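Local coordinates for C381 turret protein (Sulfolobus turreted icosahedral virus, PDB 4IND), which forms the turrets of an archaeal virus as a five-chain assembly, each chain folded into three jelly-roll domains, at residues T273-L278 / T366-L371. Sequence-based numbering, arbitrary orientation.
Sequences TQSVTL and TITLIL
Val276 and Ile367 form a hydrogen-bonded pair where the first and last strands of the third jelly roll, 266-278 and 365-377, run antiparallel as neighbours in one sheet of the beta sandwich. Val276 N reaches Ile367 O at 2.9 Å, and Ile367 N returns a bond to Val276 O; the next hydrogen-bonded pair, Gln274 with Leu369, two residues along, repeats this exchange. Non-hydrogen-bonded pairs alternate with these, and their side chains turn to the opposite face from Val276. There hydroxyls suit a largely exposed surface: Ser275 OG meets Thr368 OG1 at 2.9 Å, and Thr277 OG1 meets Thr366 OG1 at 2.9 Å. In both threonines of the latter pair OG1 stands anti to the carbonyl carbon (chi1 -66°), which turns the two hydroxyls toward each other. Thr273 lays OG1 3.2 Å from Thr368 CG2 and gives only a weak bond to Leu369 O.

The inner face carries branched aliphatic residues, fitted to the buried interior. Ile367 can be followed outward: CB leaves the strand on the same face as the Val276 side chain, CG1, set between the backbone N and the carbonyl carbon (chi1 58°), passes 3.6 Å from Val276 O and 4.1 Å from Val276 CB, and CD1 ends 4.2 Å from Leu278 CD1. Beyond this pair of strands Ile367 also packs on Val311 and Cys314 of the opposing sheet, while Leu369 reaches Leu316. Gln274, at the partly exposed margin of this face, bends forward along its own strand, and its NE2 donates a 3.0 Å bond to Ser275 O.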
# COMPACT_ATOMS: atom_id res chain seq x y z
N THR A 273 -10.40 12.46 35.84
CA THR A 273 -10.44 11.98 37.21
C THR A 273 -11.89 11.75 37.60
O THR A 273 -12.79 12.47 37.16
CB THR A 273 -9.77 12.98 38.17
OG1 THR A 273 -9.53 12.33 39.42
CG2 THR A 273 -10.67 14.18 38.39
N GLN A 274 -12.12 10.74 38.44
CA GLN A 274 -13.48 10.42 38.86
C GLN A 274 -13.44 9.83 40.25
O GLN A 274 -12.72 8.87 40.50
CB GLN A 274 -14.09 9.41 37.88
CG GLN A 274 -15.46 8.91 38.28
CD GLN A 274 -16.52 9.99 38.21
OE1 GLN A 274 -16.59 10.74 37.23
NE2 GLN A 274 -17.34 10.09 39.24
N SER A 275 -14.21 10.42 41.17
CA SER A 275 -14.29 9.89 42.52
C SER A 275 -15.52 9.01 42.70
O SER A 275 -16.55 9.21 42.05
CB SER A 275 -14.30 11.01 43.55
OG SER A 275 -13.01 11.56 43.70
N VAL A 276 -15.38 8.02 43.58
CA VAL A 276 -16.48 7.11 43.89
C VAL A 276 -16.48 6.89 45.38
O VAL A 276 -15.45 6.56 45.98
CB VAL A 276 -16.33 5.77 43.17
CG1 VAL A 276 -17.40 4.81 43.64
CG2 VAL A 276 -16.42 5.98 41.67
N THR A 277 -17.64 7.08 46.00
CA THR A 277 -17.77 6.89 47.43
C THR A 277 -18.46 5.57 47.73
O THR A 277 -19.56 5.30 47.24
CB THR A 277 -18.54 8.04 48.09
OG1 THR A 277 -17.78 9.25 47.97
CG2 THR A 277 -18.78 7.76 49.55
N LEU A 278 -17.80 4.75 48.54
CA LEU A 278 -18.26 3.40 48.82
C LEU A 278 -18.76 3.30 50.25
O LEU A 278 -18.09 3.74 51.18
CB LEU A 278 -17.14 2.39 48.59
CG LEU A 278 -16.53 2.37 47.18
CD1 LEU A 278 -15.26 1.53 47.13
CD2 LEU A 278 -17.55 1.88 46.16
N THR A 366 -13.75 6.79 50.05
CA THR A 366 -13.75 7.46 48.75
C THR A 366 -12.46 7.16 48.01
O THR A 366 -11.37 7.43 48.51
CB THR A 366 -13.94 8.99 48.89
OG1 THR A 366 -15.24 9.27 49.42
CG2 THR A 366 -13.80 9.66 47.54
N ILE A 367 -12.59 6.60 46.82
CA ILE A 367 -11.45 6.33 45.97
C ILE A 367 -11.53 7.22 44.74
O ILE A 367 -12.61 7.65 44.34
CB ILE A 367 -11.42 4.88 45.52
CG1 ILE A 367 -12.72 4.54 44.78
CG2 ILE A 367 -11.26 3.95 46.71
CD1 ILE A 367 -12.74 3.14 44.22
N THR A 368 -10.38 7.50 44.15
CA THR A 368 -10.33 8.37 42.99
C THR A 368 -9.59 7.69 41.87
O THR A 368 -8.44 7.28 42.04
CB THR A 368 -9.66 9.71 43.33
OG1 THR A 368 -10.44 10.38 44.33
CG2 THR A 368 -9.56 10.59 42.09
N LEU A 369 -10.27 7.56 40.73
CA LEU A 369 -9.70 6.98 39.54
C LEU A 369 -9.15 8.10 38.68
O LEU A 369 -9.79 9.12 38.50
CB LEU A 369 -10.79 6.23 38.76
CG LEU A 369 -10.42 5.75 37.36
CD1 LEU A 369 -9.39 4.65 37.45
CD2 LEU A 369 -11.66 5.27 36.58
N ILE A 370 -7.93 7.93 38.19
CA ILE A 370 -7.44 8.79 37.13
C ILE A 370 -7.20 7.92 35.90
O ILE A 370 -6.85 6.74 36.01
CB ILE A 370 -6.18 9.57 37.51
CG1 ILE A 370 -4.98 8.64 37.64
CG2 ILE A 370 -6.37 10.34 38.81
CD1 ILE A 370 -3.79 9.31 38.27
N LEU A 371 -7.42 8.51 34.74
CA LEU A 371 -7.38 7.77 33.50
C LEU A 371 -6.84 8.70 32.41
O LEU A 371 -7.20 9.88 32.36
CB LEU A 371 -8.80 7.29 33.17
CG LEU A 371 -9.04 6.60 31.83
CD1 LEU A 371 -8.24 5.31 31.75
CD2 LEU A 371 -10.53 6.33 31.64